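PDB 1WY2: Xaa-Pro dipeptidase from Pyrococcus horikoshii, which probably splits dipeptides that carry proline at the C-terminal position and a nonpolar residue before it, as a two-metal peptidase. Local coordinates for residues I135-A146 against L213-I224; I203-D212 against I224-S232. All coordinates share one frame; numbering follows the deposited sequence.

Interaction 1. Residues I135-A146 against L213-I224; sequences IIEKACEIADKA and LGALYQHYNSDI. With ZN (zinc ion), chain D; ZN (zinc ion), chain E.
The I142 side chain crosses that of Y217 at about a right angle, CD1 3.6 Å from Y217 CD1. One turn earlier on the helix, the bent chain of K138 crosses obliquely, bringing CG to 3.5 Å from Y217 CE2, while its amino end leaves to pair with E141. Within the hairpin, Q218 CG sits over the centre of one ring face. Y217 has its CG anti to the backbone N (chi1 176°), which carries the ring up to the helix between these two side chains. With a serine in place of Y217, I142 CD1 and K138 CG would probably lose their shared support, opening a gap between helix and hairpin.

At the last residue of the type I' turn, Y217 to Y220, I135 CG2 and I136 CG1 lean on Y220, whose OH is hydrogen-bonded to E132. I136 CG2 also lies 3.7 Å from N221 O, a buried carbonyl without a polar partner. In the middle, small residues allow close approach: A139 CB is 3.6 Å from S222 CB, and A143 CB nestles beside I224 CG2. S222 OG accepts a nearly straight bond from A215 N (2.8 Å, 166°), tying the two hairpin arms beneath the helix. D223 points away from the helix, giving one carboxylate oxygen to each zinc ion. A helix backing a metal-bearing hairpin in this way belongs to the pita-bread fold of M24 metallopeptidases.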
loop_
_atom_site.group_PDB
_atom_site.type_symbol
_atom_site.label_atom_id
_atom_site.label_comp_id
_atom_site.label_asym_id
_atom_site.label_seq_id
_atom_site.Cartn_x
_atom_site.Cartn_y
_atom_site.Cartn_z
ATOM N N ILE A 135 5.235 -1.037 21.755
ATOM C CA ILE A 135 5.532 -0.458 20.449
ATOM C C ILE A 135 4.321 0.315 19.935
ATOM O O ILE A 135 4.453 1.433 19.438
ATOM C CB ILE A 135 5.906 -1.542 19.415
ATOM C CG1 ILE A 135 7.085 -2.373 19.931
ATOM C CG2 ILE A 135 6.286 -0.882 18.090
ATOM C CD1 ILE A 135 7.542 -3.459 18.968
ATOM N N ILE A 136 3.139 -0.282 20.055
ATOM C CA ILE A 136 1.920 0.379 19.602
ATOM C C ILE A 136 1.687 1.661 20.406
ATOM O O ILE A 136 1.294 2.688 19.852
ATOM C CB ILE A 136 0.694 -0.550 19.744
ATOM C CG1 ILE A 136 0.788 -1.681 18.717
ATOM C CG2 ILE A 136 -0.594 0.245 19.557
ATOM C CD1 ILE A 136 -0.120 -2.861 19.012
ATOM N N GLU A 137 1.941 1.607 21.711
ATOM C CA GLU A 137 1.741 2.789 22.545
ATOM C C GLU A 137 2.662 3.925 22.103
ATOM O O GLU A 137 2.260 5.089 22.099
ATOM C CB GLU A 137 1.969 2.445 24.025
ATOM C CG GLU A 137 1.729 3.611 24.978
ATOM C CD GLU A 137 1.172 3.171 26.322
ATOM O OE1 GLU A 137 1.575 2.094 26.813
ATOM O OE2 GLU A 137 0.339 3.908 26.892
ATOM N N LYS A 138 3.892 3.594 21.717
ATOM C CA LYS A 138 4.826 4.621 21.263
ATOM C C LYS A 138 4.351 5.211 19.934
ATOM O O LYS A 138 4.486 6.413 19.695
ATOM C CB LYS A 138 6.238 4.043 21.100
ATOM C CG LYS A 138 7.317 5.103 20.925
ATOM C CD LYS A 138 7.440 5.954 22.182
ATOM C CE LYS A 138 8.581 6.956 22.090
ATOM N NZ LYS A 138 8.706 7.710 23.376
ATOM N N ALA A 139 3.793 4.368 19.069
ATOM C CA ALA A 139 3.288 4.841 17.784
ATOM C C ALA A 139 2.139 5.809 18.052
ATOM O O ALA A 139 1.959 6.798 17.339
ATOM C CB ALA A 139 2.797 3.666 16.936
ATOM N N CYS A 140 1.359 5.516 19.086
ATOM C CA CYS A 140 0.236 6.368 19.446
ATOM C C CYS A 140 0.740 7.689 20.017
ATOM O O CYS A 140 0.097 8.726 19.860
ATOM C CB CYS A 140 -0.667 5.663 20.464
ATOM S SG CYS A 140 -1.628 4.284 19.779
ATOM N N GLU A 141 1.892 7.651 20.681
ATOM C CA GLU A 141 2.478 8.862 21.252
ATOM C C GLU A 141 2.879 9.779 20.099
ATOM O O GLU A 141 2.704 10.995 20.163
ATOM C CB GLU A 141 3.712 8.514 22.089
ATOM C CG GLU A 141 4.278 9.684 22.876
ATOM C CD GLU A 141 5.562 9.331 23.603
ATOM O OE1 GLU A 141 6.622 9.264 22.944
ATOM O OE2 GLU A 141 5.508 9.114 24.832
ATOM N N ILE A 142 3.423 9.179 19.045
ATOM C CA ILE A 142 3.834 9.922 17.861
ATOM C C ILE A 142 2.593 10.484 17.162
ATOM O O ILE A 142 2.608 11.610 16.661
ATOM C CB ILE A 142 4.623 9.011 16.884
ATOM C CG1 ILE A 142 5.960 8.620 17.521
ATOM C CG2 ILE A 142 4.849 9.725 15.551
ATOM C CD1 ILE A 142 6.785 7.667 16.691
ATOM N N ALA A 143 1.516 9.702 17.141
ATOM C CA ALA A 143 0.277 10.149 16.505
ATOM C C ALA A 143 -0.308 11.319 17.296
ATOM O O ALA A 143 -0.810 12.278 16.712
ATOM C CB ALA A 143 -0.730 8.999 16.435
ATOM N N ASP A 144 -0.246 11.234 18.625
ATOM C CA ASP A 144 -0.755 12.315 19.474
ATOM C C ASP A 144 -0.002 13.607 19.166
ATOM O O ASP A 144 -0.600 14.677 19.055
ATOM C CB ASP A 144 -0.590 11.978 20.964
ATOM C CG ASP A 144 -1.709 11.100 21.501
ATOM O OD1 ASP A 144 -2.880 11.312 21.110
ATOM O OD2 ASP A 144 -1.423 10.212 22.333
ATOM N N LYS A 145 1.315 13.505 19.033
ATOM C CA LYS A 145 2.131 14.677 18.730
ATOM C C LYS A 145 1.749 15.261 17.376
ATOM O O LYS A 145 1.744 16.480 17.191
ATOM C CB LYS A 145 3.619 14.312 18.731
ATOM C CG LYS A 145 4.188 14.057 20.114
ATOM C CD LYS A 145 5.659 13.702 20.044
ATOM C CE LYS A 145 6.241 13.548 21.441
ATOM N NZ LYS A 145 7.692 13.211 21.396
ATOM N N ALA A 146 1.419 14.384 16.432
ATOM C CA ALA A 146 1.044 14.826 15.095
ATOM C C ALA A 146 -0.288 15.568 15.121
ATOM O O ALA A 146 -0.445 16.591 14.460
ATOM C CB ALA A 146 0.963 13.633 14.153
ATOM N N LEU A 213 -5.206 10.485 11.453
ATOM C CA LEU A 213 -3.858 10.127 11.041
ATOM C C LEU A 213 -3.302 9.017 11.915
ATOM O O LEU A 213 -3.919 8.611 12.904
ATOM C CB LEU A 213 -2.953 11.371 11.115
ATOM C CG LEU A 213 -2.828 12.086 12.468
ATOM C CD1 LEU A 213 -1.814 11.366 13.344
ATOM C CD2 LEU A 213 -2.390 13.535 12.254
ATOM N N GLY A 214 -2.130 8.521 11.545
ATOM C CA GLY A 214 -1.519 7.464 12.325
ATOM C C GLY A 214 -0.073 7.287 11.920
ATOM O O GLY A 214 0.332 7.709 10.840
ATOM N N ALA A 215 0.710 6.664 12.787
ATOM C CA ALA A 215 2.112 6.444 12.485
ATOM C C ALA A 215 2.448 4.964 12.451
ATOM O O ALA A 215 1.921 4.181 13.242
ATOM C CB ALA A 215 2.982 7.145 13.526
ATOM N N LEU A 216 3.310 4.589 11.512
ATOM C CA LEU A 216 3.795 3.219 11.410
ATOM C C LEU A 216 5.135 3.373 12.117
ATOM O O LEU A 216 5.991 4.133 11.664
ATOM C CB LEU A 216 4.010 2.817 9.949
ATOM C CG LEU A 216 4.727 1.477 9.734
ATOM C CD1 LEU A 216 3.944 0.352 10.400
ATOM C CD2 LEU A 216 4.886 1.210 8.245
ATOM N N TYR A 217 5.301 2.680 13.235
ATOM C CA TYR A 217 6.515 2.781 14.034
ATOM C C TYR A 217 7.024 1.396 14.388
ATOM O O TYR A 217 6.324 0.612 15.030
ATOM C CB TYR A 217 6.207 3.559 15.315
ATOM C CG TYR A 217 7.357 3.671 16.293
ATOM C CD1 TYR A 217 8.407 4.558 16.068
ATOM C CD2 TYR A 217 7.376 2.909 17.461
ATOM C CE1 TYR A 217 9.448 4.691 16.990
ATOM C CE2 TYR A 217 8.409 3.032 18.386
ATOM C CZ TYR A 217 9.439 3.925 18.146
ATOM O OH TYR A 217 10.455 4.055 19.069
ATOM N N GLN A 218 8.248 1.104 13.967
ATOM C CA GLN A 218 8.855 -0.184 14.240
ATOM C C GLN A 218 7.889 -1.336 13.956
ATOM O O GLN A 218 7.699 -2.237 14.777
ATOM C CB GLN A 218 9.378 -0.206 15.683
ATOM C CG GLN A 218 10.654 0.628 15.839
ATOM C CD GLN A 218 11.084 0.851 17.280
ATOM O OE1 GLN A 218 10.995 -0.043 18.118
ATOM N NE2 GLN A 218 11.578 2.051 17.566
ATOM N N HIS A 219 7.277 -1.265 12.773
ATOM C CA HIS A 219 6.352 -2.274 12.260
ATOM C C HIS A 219 4.912 -2.257 12.766
ATOM O O HIS A 219 4.050 -2.926 12.189
ATOM C CB HIS A 219 6.953 -3.667 12.469
ATOM C CG HIS A 219 8.225 -3.886 11.713
ATOM N ND1 HIS A 219 8.260 -4.045 10.344
ATOM C CD2 HIS A 219 9.513 -3.938 12.130
ATOM C CE1 HIS A 219 9.513 -4.184 9.951
ATOM N NE2 HIS A 219 10.293 -4.124 11.015
ATOM N N TYR A 220 4.639 -1.494 13.821
ATOM C CA TYR A 220 3.281 -1.429 14.349
ATOM C C TYR A 220 2.604 -0.101 14.058
ATOM O O TYR A 220 3.264 0.905 13.816
ATOM C CB TYR A 220 3.270 -1.746 15.846
ATOM C CG TYR A 220 3.512 -3.217 16.090
ATOM C CD1 TYR A 220 4.793 -3.756 15.985
ATOM C CD2 TYR A 220 2.448 -4.088 16.331
ATOM C CE1 TYR A 220 5.012 -5.125 16.108
ATOM C CE2 TYR A 220 2.656 -5.468 16.455
ATOM C CZ TYR A 220 3.945 -5.974 16.340
ATOM O OH TYR A 220 4.173 -7.327 16.437
ATOM N N ASN A 221 1.276 -0.110 14.080
ATOM C CA ASN A 221 0.495 1.076 13.753
ATOM C C ASN A 221 -0.241 1.759 14.896
ATOM O O ASN A 221 -0.404 1.202 15.979
ATOM C CB ASN A 221 -0.523 0.703 12.670
ATOM C CG ASN A 221 0.139 0.296 11.366
ATOM O OD1 ASN A 221 0.451 1.139 10.529
ATOM N ND2 ASN A 221 0.366 -1.005 11.193
ATOM N N SER A 222 -0.678 2.988 14.622
ATOM C CA SER A 222 -1.453 3.794 15.562
ATOM C C SER A 222 -2.548 4.450 14.719
ATOM O O SER A 222 -2.427 4.542 13.495
ATOM C CB SER A 222 -0.579 4.856 16.237
ATOM O OG SER A 222 0.087 5.660 15.282
ATOM N N ASP A 223 -3.610 4.911 15.363
ATOM C CA ASP A 223 -4.727 5.497 14.631
ATOM C C ASP A 223 -5.473 6.437 15.567
ATOM O O ASP A 223 -5.861 6.042 16.666
ATOM C CB ASP A 223 -5.642 4.357 14.165
ATOM C CG ASP A 223 -6.621 4.773 13.093
ATOM O OD1 ASP A 223 -6.709 5.977 12.768
ATOM O OD2 ASP A 223 -7.308 3.867 12.578
ATOM N N ILE A 224 -5.669 7.678 15.135
ATOM C CA ILE A 224 -6.359 8.658 15.965
ATOM C C ILE A 224 -7.117 9.680 15.119
ATOM O O ILE A 224 -6.688 10.023 14.024
ATOM C CB ILE A 224 -5.337 9.406 16.872
ATOM C CG1 ILE A 224 -6.059 10.349 17.834
ATOM C CG2 ILE A 224 -4.360 10.203 16.012
ATOM C CD1 ILE A 224 -5.118 11.107 18.775
HETATM ZN ZN ZN D . -8.379 6.751 11.962
HETATM ZN ZN ZN E . -9.432 3.822 12.474
#

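Interaction 2. Residues I203-D212 against I224-S232; sequences IERGDLVVID and ITRTIVVGS. With ZN (zinc ion), chain D.
The R205 guanidinium meets G231 obliquely, NH1 lying 3.0 Å from G231 CA, while R205 NE is paired with E156. At the far end of the contact, the R226 guanidinium has I224 CD1 over one face, displaced from the centre of the group; T225 O lies in its plane and takes a bond from R226 NH1, which comes from above the carbonyl plane. D331 and backbone carbonyls hold this group too.

Between them two antiparallel strands pair regularly. V209 with I228 and I211 with R226 are hydrogen-bonded pairs, with I211 N 2.9 Å from R226 O. V230 N extends the pairing to D207 O (2.9 Å). V230 CG2, anti to the carbonyl carbon, meets I203 CG2 (3.7 Å) and V209 CG2. G206 and G231 have positive phi, where a side chain would press on the preceding carbonyl oxygen.

L208, V210, D212, T225, T227 and V229 share one face of the sheet. There L208 CD2 packs on V229 CG2 (3.5 Å), and V210 CG1 on T225 CG2 (3.6 Å). D212 OD1 binds a zinc ion at 2.0 Å; R328 holds OD2, and T225 OG1 is hydrogen-bonded to E330, another ligand of the zinc ion. The I211-R226 pairing next to it probably helps to place D212, while its arginine neighbour probably offsets part of the negative charge gathered round the metal.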
loop_
_atom_site.group_PDB
_atom_site.type_symbol
_atom_site.label_atom_id
_atom_site.label_comp_id
_atom_site.label_asym_id
_atom_site.label_seq_id
_atom_site.Cartn_x
_atom_site.Cartn_y
_atom_site.Cartn_z
ATOM N N ILE A 203 -8.660 25.796 4.136
ATOM C CA ILE A 203 -9.497 25.853 5.326
ATOM C C ILE A 203 -10.067 27.257 5.545
ATOM O O ILE A 203 -9.375 28.254 5.349
ATOM C CB ILE A 203 -8.669 25.408 6.552
ATOM C CG1 ILE A 203 -8.188 23.969 6.327
ATOM C CG2 ILE A 203 -9.494 25.517 7.828
ATOM C CD1 ILE A 203 -7.170 23.484 7.334
ATOM N N GLU A 204 -11.333 27.331 5.945
ATOM C CA GLU A 204 -11.984 28.621 6.182
ATOM C C GLU A 204 -12.449 28.726 7.625
ATOM O O GLU A 204 -12.692 27.709 8.279
ATOM C CB GLU A 204 -13.202 28.790 5.266
ATOM C CG GLU A 204 -12.956 28.485 3.798
ATOM C CD GLU A 204 -14.174 28.773 2.939
ATOM O OE1 GLU A 204 -14.424 29.961 2.637
ATOM O OE2 GLU A 204 -14.889 27.815 2.576
ATOM N N ARG A 205 -12.579 29.949 8.130
ATOM C CA ARG A 205 -13.039 30.129 9.502
ATOM C C ARG A 205 -14.472 29.611 9.599
ATOM O O ARG A 205 -15.282 29.836 8.698
ATOM C CB ARG A 205 -12.975 31.607 9.916
ATOM C CG ARG A 205 -13.460 31.861 11.341
ATOM C CD ARG A 205 -13.112 33.262 11.819
ATOM N NE ARG A 205 -11.703 33.386 12.187
ATOM C CZ ARG A 205 -11.190 32.968 13.341
ATOM N NH1 ARG A 205 -11.970 32.398 14.249
ATOM N NH2 ARG A 205 -9.897 33.118 13.591
ATOM N N GLY A 206 -14.770 28.908 10.687
ATOM C CA GLY A 206 -16.097 28.350 10.877
ATOM C C GLY A 206 -16.161 26.910 10.394
ATOM O O GLY A 206 -17.182 26.240 10.525
ATOM N N ASP A 207 -15.054 26.436 9.832
ATOM C CA ASP A 207 -14.961 25.073 9.313
ATOM C C ASP A 207 -14.786 24.005 10.383
ATOM O O ASP A 207 -14.025 24.187 11.331
ATOM C CB ASP A 207 -13.749 24.938 8.381
ATOM C CG ASP A 207 -14.061 25.251 6.938
ATOM O OD1 ASP A 207 -15.195 25.680 6.634
ATOM O OD2 ASP A 207 -13.148 25.061 6.100
ATOM N N LEU A 208 -15.499 22.894 10.228
ATOM C CA LEU A 208 -15.305 21.751 11.111
ATOM C C LEU A 208 -14.118 21.112 10.394
ATOM O O LEU A 208 -14.074 21.117 9.162
ATOM C CB LEU A 208 -16.489 20.781 11.046
ATOM C CG LEU A 208 -17.596 20.904 12.093
ATOM C CD1 LEU A 208 -18.799 20.088 11.658
ATOM C CD2 LEU A 208 -17.080 20.424 13.447
ATOM N N VAL A 209 -13.151 20.587 11.138
ATOM C CA VAL A 209 -12.002 19.949 10.505
ATOM C C VAL A 209 -11.738 18.613 11.180
ATOM O O VAL A 209 -11.464 18.557 12.382
ATOM C CB VAL A 209 -10.723 20.813 10.610
ATOM C CG1 VAL A 209 -9.603 20.184 9.772
ATOM C CG2 VAL A 209 -11.008 22.236 10.137
ATOM N N VAL A 210 -11.847 17.540 10.406
ATOM C CA VAL A 210 -11.601 16.200 10.920
ATOM C C VAL A 210 -10.144 15.867 10.617
ATOM O O VAL A 210 -9.692 16.013 9.479
ATOM C CB VAL A 210 -12.528 15.159 10.241
ATOM C CG1 VAL A 210 -12.205 13.751 10.748
ATOM C CG2 VAL A 210 -13.984 15.495 10.530
ATOM N N ILE A 211 -9.418 15.441 11.647
ATOM C CA ILE A 211 -8.003 15.089 11.533
ATOM C C ILE A 211 -7.849 13.617 11.908
ATOM O O ILE A 211 -7.949 13.258 13.079
ATOM C CB ILE A 211 -7.156 15.945 12.503
ATOM C CG1 ILE A 211 -7.438 17.433 12.263
ATOM C CG2 ILE A 211 -5.670 15.647 12.310
ATOM C CD1 ILE A 211 -6.997 18.333 13.405
ATOM N N ASP A 212 -7.614 12.771 10.910
ATOM C CA ASP A 212 -7.459 11.331 11.124
ATOM C C ASP A 212 -6.085 10.951 10.576
ATOM O O ASP A 212 -5.823 11.083 9.380
ATOM C CB ASP A 212 -8.567 10.576 10.374
ATOM C CG ASP A 212 -8.690 9.117 10.791
ATOM O OD1 ASP A 212 -7.722 8.543 11.334
ATOM O OD2 ASP A 212 -9.769 8.534 10.549
ATOM N N ILE A 224 -5.669 7.678 15.135
ATOM C CA ILE A 224 -6.359 8.658 15.965
ATOM C C ILE A 224 -7.117 9.680 15.119
ATOM O O ILE A 224 -6.688 10.023 14.024
ATOM C CB ILE A 224 -5.337 9.406 16.872
ATOM C CG1 ILE A 224 -6.059 10.349 17.834
ATOM C CG2 ILE A 224 -4.360 10.203 16.012
ATOM C CD1 ILE A 224 -5.118 11.107 18.775
ATOM N N THR A 225 -8.262 10.136 15.623
ATOM C CA THR A 225 -9.049 11.154 14.935
ATOM C C THR A 225 -9.561 12.167 15.945
ATOM O O THR A 225 -10.113 11.804 16.983
ATOM C CB THR A 225 -10.312 10.599 14.216
ATOM O OG1 THR A 225 -9.943 9.620 13.240
ATOM C CG2 THR A 225 -11.046 11.738 13.500
ATOM N N ARG A 226 -9.363 13.442 15.643
ATOM C CA ARG A 226 -9.878 14.508 16.493
ATOM C C ARG A 226 -10.547 15.493 15.550
ATOM O O ARG A 226 -10.102 15.681 14.421
ATOM C CB ARG A 226 -8.753 15.211 17.260
ATOM C CG ARG A 226 -8.141 14.376 18.377
ATOM C CD ARG A 226 -9.124 14.147 19.522
ATOM N NE ARG A 226 -8.528 13.323 20.572
ATOM C CZ ARG A 226 -8.497 11.994 20.553
ATOM N NH1 ARG A 226 -9.042 11.322 19.540
ATOM N NH2 ARG A 226 -7.893 11.336 21.531
ATOM N N THR A 227 -11.630 16.106 16.004
ATOM C CA THR A 227 -12.327 17.079 15.179
ATOM C C THR A 227 -12.305 18.402 15.923
ATOM O O THR A 227 -12.512 18.440 17.135
ATOM C CB THR A 227 -13.792 16.662 14.924
ATOM O OG1 THR A 227 -13.819 15.435 14.184
ATOM C CG2 THR A 227 -14.531 17.739 14.129
ATOM N N ILE A 228 -12.027 19.478 15.196
ATOM C CA ILE A 228 -11.993 20.813 15.781
ATOM C C ILE A 228 -12.815 21.745 14.896
ATOM O O ILE A 228 -13.341 21.336 13.862
ATOM C CB ILE A 228 -10.544 21.377 15.866
ATOM C CG1 ILE A 228 -9.949 21.512 14.462
ATOM C CG2 ILE A 228 -9.671 20.464 16.722
ATOM C CD1 ILE A 228 -8.578 22.161 14.435
ATOM N N VAL A 229 -12.945 22.994 15.327
ATOM C CA VAL A 229 -13.656 24.000 14.550
ATOM C C VAL A 229 -12.744 25.211 14.515
ATOM O O VAL A 229 -12.158 25.582 15.534
ATOM C CB VAL A 229 -14.998 24.421 15.191
ATOM C CG1 VAL A 229 -15.593 25.589 14.410
ATOM C CG2 VAL A 229 -15.971 23.250 15.197
ATOM N N VAL A 230 -12.597 25.804 13.339
ATOM C CA VAL A 230 -11.758 26.983 13.194
ATOM C C VAL A 230 -12.627 28.172 13.576
ATOM O O VAL A 230 -13.514 28.568 12.826
ATOM C CB VAL A 230 -11.263 27.141 11.743
ATOM C CG1 VAL A 230 -10.380 28.378 11.626
ATOM C CG2 VAL A 230 -10.486 25.898 11.325
ATOM N N GLY A 231 -12.373 28.722 14.757
ATOM C CA GLY A 231 -13.160 29.840 15.235
ATOM C C GLY A 231 -14.220 29.322 16.185
ATOM O O GLY A 231 -13.996 28.339 16.892
ATOM N N SER A 232 -15.379 29.972 16.201
ATOM C CA SER A 232 -16.467 29.557 17.077
ATOM C C SER A 232 -17.443 28.659 16.322
ATOM O O SER A 232 -17.822 28.950 15.188
ATOM C CB SER A 232 -17.205 30.783 17.617
ATOM O OG SER A 232 -16.316 31.631 18.321
HETATM ZN ZN ZN D . -8.379 6.751 11.962
#

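Both contacts are largely buried and use the same hairpin, strands 208-217 and 220-229, and I224 belongs to both. Interaction 1 lays helix 130-153 against the turn end of the hairpin and works mainly through side chains, aliphatic groups on tyrosines and alanines on serine. Interaction 2 is the hairpin's own pairing toward its open end, built on backbone hydrogen bonds and running out to the surface at R205 and G206. Their centres lie about 21 Å apart, yet they meet at the metal site: D223 from interaction 1 and D212 from interaction 2 bind the same zinc ion, their OD1 atoms 3.1 Å apart.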